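Local atomic coordinates of putative iron binding protein (Bordetella pertussis Tohama I, PDB entry 1Y9U), a protein that probably serves as a periplasmic ferric-binding protein, taking up iron through tyrosine side chains for transport into the cell. Residues A196-E208 against N274-V288. Sequence-based numbering, arbitrary orientation. Where two conformers were deposited one is given.
Sequences ANAYYVGHMKNAE and NYEYPVRAGVKLDAV
Y275 presents an edge to the imidazole face of H203 in a worked example of the T-shaped stack, centroids 4.8 Å apart and planes at 89°. One face of the same phenol ring lies over the G202 backbone; since G202 has no side chain, Y275 CB comes within 3.9 Å of its CA. V288 is a knob in a hole made by V201, G202, K205 and N206.

The polar bonds sit at two ends. H203 donates from NE2 to N274 OD1 (2.7 Å), the oxygen lying near the imidazole plane while the donor stands above the carbonyl plane. N274 CG, anti to the backbone N (chi1 -171°), carries the amide to H203. N274 ND2 donates to E276 OE2 with an N-H...O angle of 168°, and these two bonds together hold the amide's rotation. At the other end N206 ND2 reaches back to G202 O and across to D286 OD2 (3.1 Å), on the syn side; water 1 joins N206 OD1 to D286 OD1. D286 also N-caps helix 287-291 through a weak bond from V288 N.

Y199 and Y200, which coordinate ferric iron in this protein though no metal is bound here, start the helix directly after strand 193-197, while Y275 belongs to the Schellman motif closing helix 264-273. Strands 193-197 and 277-278 both pair with strand 100-112, from which R105 forms a salt bridge and S103 a hydrogen bond with E276.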
loop_
_atom_site.group_PDB
_atom_site.type_symbol
_atom_site.label_atom_id
_atom_site.label_comp_id
_atom_site.label_asym_id
_atom_site.label_seq_id
_atom_site.Cartn_x
_atom_site.Cartn_y
_atom_site.Cartn_z
ATOM N N ALA A 196 5.727 -2.595 10.125
ATOM C CA ALA A 196 4.900 -1.420 9.901
ATOM C C ALA A 196 5.229 -0.848 8.527
ATOM O O ALA A 196 6.246 -1.184 7.925
ATOM C CB ALA A 196 5.110 -0.399 10.995
ATOM N N ASN A 197 4.356 0.003 7.994
ATOM C CA ASN A 197 4.521 0.460 6.629
ATOM C C ASN A 197 5.548 1.607 6.526
ATOM O O ASN A 197 5.601 2.503 7.371
ATOM C CB ASN A 197 3.209 0.863 6.026
ATOM C CG ASN A 197 2.373 -0.313 5.611
ATOM O OD1 ASN A 197 2.828 -1.416 5.614
ATOM N ND2 ASN A 197 1.119 -0.062 5.267
ATOM N N ALA A 198 6.344 1.590 5.462
ATOM C CA ALA A 198 7.445 2.528 5.295
ATOM C C ALA A 198 6.997 3.976 5.201
ATOM O O ALA A 198 7.653 4.884 5.678
ATOM C CB ALA A 198 8.208 2.157 4.050
ATOM N N TYR A 199 5.938 4.297 4.405
ATOM C CA TYR A 199 5.349 5.769 4.340
ATOM C C TYR A 199 5.130 6.436 5.732
ATOM O O TYR A 199 5.273 7.670 5.897
ATOM C CB TYR A 199 4.031 5.965 3.443
ATOM C CG TYR A 199 2.741 5.238 3.941
ATOM C CD1 TYR A 199 1.998 5.801 4.947
ATOM C CD2 TYR A 199 2.289 4.055 3.402
ATOM C CE1 TYR A 199 0.859 5.211 5.423
ATOM C CE2 TYR A 199 1.118 3.433 3.938
ATOM C CZ TYR A 199 0.440 4.055 4.900
ATOM O OH TYR A 199 -0.673 3.376 5.343
ATOM N N TYR A 200 4.781 5.665 6.745
ATOM C CA TYR A 200 4.627 6.333 8.026
ATOM C C TYR A 200 5.960 6.895 8.537
ATOM O O TYR A 200 5.982 7.904 9.249
ATOM C CB TYR A 200 4.067 5.434 9.096
ATOM C CG TYR A 200 2.649 4.991 8.842
ATOM C CD1 TYR A 200 2.339 3.650 8.598
ATOM C CD2 TYR A 200 1.604 5.899 8.847
ATOM C CE1 TYR A 200 1.049 3.246 8.378
ATOM C CE2 TYR A 200 0.312 5.494 8.639
ATOM C CZ TYR A 200 0.043 4.163 8.414
ATOM O OH TYR A 200 -1.257 3.775 8.194
ATOM N N VAL A 201 7.070 6.261 8.164
ATOM C CA VAL A 201 8.398 6.743 8.517
ATOM C C VAL A 201 8.699 7.995 7.678
ATOM O O VAL A 201 9.335 8.923 8.173
ATOM C CB VAL A 201 9.471 5.655 8.334
ATOM C CG1 VAL A 201 10.840 6.177 8.799
ATOM C CG2 VAL A 201 9.078 4.390 9.067
ATOM N N GLY A 202 8.234 8.047 6.427
ATOM C CA GLY A 202 8.263 9.274 5.647
ATOM C C GLY A 202 7.571 10.406 6.389
ATOM O O GLY A 202 8.113 11.511 6.489
ATOM N N HIS A 203 6.386 10.166 6.952
ATOM C CA HIS A 203 5.683 11.178 7.731
ATOM C C HIS A 203 6.459 11.569 8.970
ATOM O O HIS A 203 6.663 12.747 9.224
ATOM C CB HIS A 203 4.300 10.672 8.126
ATOM C CG HIS A 203 3.315 10.667 6.995
ATOM N ND1 HIS A 203 2.740 11.821 6.507
ATOM C CD2 HIS A 203 2.821 9.658 6.248
ATOM C CE1 HIS A 203 1.937 11.519 5.505
ATOM N NE2 HIS A 203 1.969 10.215 5.325
ATOM N N MET A 204 6.895 10.600 9.754
ATOM C CA MET A 204 7.509 10.914 11.028
ATOM C C MET A 204 8.854 11.632 10.911
ATOM O O MET A 204 9.100 12.609 11.622
ATOM C CB MET A 204 7.656 9.661 11.866
ATOM C CG MET A 204 6.314 9.072 12.350
ATOM S SD MET A 204 6.489 7.623 13.432
ATOM C CE MET A 204 6.956 6.384 12.247
ATOM N N LYS A 205 9.710 11.153 10.020
ATOM C CA LYS A 205 11.036 11.736 9.861
ATOM C C LYS A 205 10.990 13.105 9.195
ATOM O O LYS A 205 11.892 13.932 9.410
ATOM C CB LYS A 205 11.986 10.793 9.129
ATOM C CG LYS A 205 12.402 9.595 9.953
ATOM C CD LYS A 205 13.405 8.698 9.240
ATOM C CE LYS A 205 13.946 7.543 10.128
ATOM N NZ LYS A 205 14.991 7.986 11.087
ATOM N N ASN A 206 9.934 13.364 8.416
ATOM C CA ASN A 206 9.736 14.687 7.829
ATOM C C ASN A 206 9.011 15.657 8.754
ATOM O O ASN A 206 8.897 16.848 8.429
ATOM C CB ASN A 206 9.003 14.583 6.488
ATOM C CG ASN A 206 9.920 14.252 5.353
ATOM O OD1 ASN A 206 10.847 15.016 5.042
ATOM N ND2 ASN A 206 9.686 13.112 4.712
ATOM N N ALA A 207 8.526 15.167 9.889
ATOM C CA ALA A 207 7.912 16.051 10.872
ATOM C C ALA A 207 8.972 16.976 11.465
ATOM O O ALA A 207 10.158 16.655 11.531
ATOM C CB ALA A 207 7.196 15.258 11.963
ATOM N N GLU A 208 8.542 18.141 11.918
ATOM C CA GLU A 208 9.522 19.096 12.406
ATOM C C GLU A 208 10.006 18.751 13.799
ATOM O O GLU A 208 9.283 18.189 14.609
ATOM C CB GLU A 208 9.003 20.523 12.359
ATOM C CG GLU A 208 7.918 20.827 13.351
ATOM C CD GLU A 208 7.405 22.259 13.232
ATOM O OE1 GLU A 208 8.210 23.166 12.912
ATOM O OE2 GLU A 208 6.209 22.470 13.450
ATOM N N ASN A 274 1.688 11.099 0.154
ATOM C CA ASN A 274 1.570 10.246 1.348
ATOM C C ASN A 274 2.879 9.505 1.606
ATOM O O ASN A 274 2.859 8.511 2.299
ATOM C CB ASN A 274 0.407 9.219 1.261
ATOM C CG ASN A 274 0.138 8.483 2.584
ATOM O OD1 ASN A 274 0.112 9.102 3.644
ATOM N ND2 ASN A 274 -0.058 7.153 2.514
ATOM N N TYR A 275 3.997 9.994 1.062
ATOM C CA TYR A 275 5.334 9.418 1.231
ATOM C C TYR A 275 5.410 7.958 0.797
ATOM O O TYR A 275 6.136 7.176 1.373
ATOM C CB TYR A 275 5.830 9.587 2.668
ATOM C CG TYR A 275 6.004 11.037 3.029
ATOM C CD1 TYR A 275 5.185 11.664 3.961
ATOM C CD2 TYR A 275 7.007 11.791 2.439
ATOM C CE1 TYR A 275 5.362 12.998 4.280
ATOM C CE2 TYR A 275 7.167 13.110 2.741
ATOM C CZ TYR A 275 6.367 13.707 3.659
ATOM O OH TYR A 275 6.582 15.037 3.944
ATOM N N GLU A 276 4.624 7.615 -0.213
ATOM C CA GLU A 276 4.612 6.300 -0.799
ATOM C C GLU A 276 5.680 6.215 -1.887
ATOM O O GLU A 276 6.427 7.178 -2.135
ATOM C CB GLU A 276 3.214 5.988 -1.340
ATOM C CG GLU A 276 2.204 5.791 -0.224
ATOM C CD GLU A 276 0.777 5.779 -0.685
ATOM O OE1 GLU A 276 0.493 6.110 -1.862
ATOM O OE2 GLU A 276 -0.090 5.524 0.168
ATOM N N TYR A 277 5.815 5.022 -2.462
ATOM C CA TYR A 277 6.823 4.783 -3.489
ATOM C C TYR A 277 6.120 4.801 -4.838
ATOM O O TYR A 277 5.131 4.115 -5.022
ATOM C CB TYR A 277 7.527 3.441 -3.219
ATOM C CG TYR A 277 8.925 3.336 -3.821
ATOM C CD1 TYR A 277 10.067 3.578 -3.053
ATOM C CD2 TYR A 277 9.102 3.008 -5.161
ATOM C CE1 TYR A 277 11.327 3.474 -3.591
ATOM C CE2 TYR A 277 10.376 2.934 -5.715
ATOM C CZ TYR A 277 11.475 3.155 -4.921
ATOM O OH TYR A 277 12.747 3.076 -5.471
ATOM N N PRO A 278 6.627 5.564 -5.807
ATOM C CA PRO A 278 5.960 5.622 -7.108
ATOM C C PRO A 278 6.044 4.301 -7.852
ATOM O O PRO A 278 7.013 3.576 -7.726
ATOM C CB PRO A 278 6.716 6.713 -7.858
ATOM C CG PRO A 278 7.895 7.041 -7.066
ATOM C CD PRO A 278 7.833 6.395 -5.745
ATOM N N VAL A 279 5.026 3.999 -8.636
ATOM C CA VAL A 279 5.086 2.805 -9.487
ATOM C C VAL A 279 6.024 2.978 -10.690
ATOM O O VAL A 279 6.636 2.024 -11.143
ATOM C CB VAL A 279 3.661 2.372 -9.961
ATOM C CG1 VAL A 279 3.047 3.356 -10.961
ATOM C CG2 VAL A 279 3.686 0.979 -10.544
ATOM N N ARG A 280 6.104 4.197 -11.215
ATOM C CA ARG A 280 6.891 4.476 -12.411
ATOM C C ARG A 280 8.366 4.538 -12.061
ATOM O O ARG A 280 8.755 5.239 -11.126
ATOM C CB ARG A 280 6.449 5.812 -12.998
ATOM C CG ARG A 280 7.154 6.230 -14.273
ATOM C CD ARG A 280 6.912 7.668 -14.609
ATOM N NE ARG A 280 7.548 8.057 -15.874
ATOM C CZ ARG A 280 6.976 8.013 -17.064
ATOM N NH1 ARG A 280 5.729 7.656 -17.192
ATOM N NH2 ARG A 280 7.683 8.339 -18.147
ATOM N N ALA A 281 9.202 3.826 -12.825
ATOM C CA ALA A 281 10.649 3.887 -12.648
ATOM C C ALA A 281 11.193 5.300 -12.915
ATOM O O ALA A 281 10.674 6.022 -13.772
ATOM C CB ALA A 281 11.331 2.902 -13.596
ATOM N N GLY A 282 12.259 5.676 -12.222
ATOM C CA GLY A 282 12.951 6.909 -12.492
ATOM C C GLY A 282 12.281 8.163 -12.011
ATOM O O GLY A 282 12.541 9.246 -12.518
ATOM N N VAL A 283 11.420 8.036 -11.016
ATOM C CA VAL A 283 10.768 9.161 -10.380
ATOM C C VAL A 283 11.513 9.590 -9.117
ATOM O O VAL A 283 11.890 8.750 -8.294
ATOM C CB VAL A 283 9.317 8.801 -10.041
ATOM C CG1 VAL A 283 8.654 9.866 -9.202
ATOM C CG2 VAL A 283 8.547 8.573 -11.331
ATOM N N LYS A 284 11.742 10.889 -9.001
ATOM C CA LYS A 284 12.421 11.450 -7.833
ATOM C C LYS A 284 11.629 11.118 -6.577
ATOM O O LYS A 284 10.425 11.385 -6.492
ATOM C CB LYS A 284 12.568 12.965 -7.961
ATOM C CG LYS A 284 13.238 13.639 -6.770
ATOM C CD LYS A 284 14.734 13.496 -6.773
ATOM C CE LYS A 284 15.390 14.467 -5.769
ATOM N NZ LYS A 284 16.834 14.738 -6.068
ATOM N N LEU A 285 12.334 10.548 -5.605
ATOM C CA LEU A 285 11.734 10.174 -4.340
ATOM C C LEU A 285 11.893 11.278 -3.309
ATOM O O LEU A 285 12.868 12.038 -3.330
ATOM C CB LEU A 285 12.441 8.936 -3.782
ATOM C CG LEU A 285 12.484 7.693 -4.683
ATOM C CD1 LEU A 285 13.348 6.609 -4.045
ATOM C CD2 LEU A 285 11.106 7.146 -4.979
ATOM N N ASP A 286 10.948 11.327 -2.378
ATOM C CA ASP A 286 11.166 12.089 -1.142
ATOM C C ASP A 286 12.501 11.671 -0.521
ATOM O O ASP A 286 12.846 10.494 -0.509
ATOM C CB ASP A 286 10.052 11.828 -0.148
ATOM C CG ASP A 286 10.329 12.470 1.162
ATOM O OD1 ASP A 286 10.226 13.711 1.236
ATOM O OD2 ASP A 286 10.718 11.801 2.137
ATOM N N ALA A 287 13.220 12.627 0.066
ATOM C CA ALA A 287 14.550 12.363 0.579
ATOM C C ALA A 287 14.577 11.283 1.675
ATOM O O ALA A 287 15.482 10.490 1.716
ATOM C CB ALA A 287 15.185 13.646 1.108
ATOM N N VAL A 288 13.612 11.325 2.586
ATOM C CA VAL A 288 13.508 10.282 3.603
ATOM C C VAL A 288 13.264 8.911 2.947
ATOM O O VAL A 288 13.922 7.940 3.269
ATOM C CB VAL A 288 12.416 10.612 4.638
ATOM C CG1 VAL A 288 12.248 9.460 5.609
ATOM C CG2 VAL A 288 12.762 11.901 5.387
HETATM O O HOH W 1 12.295 14.746 2.790
#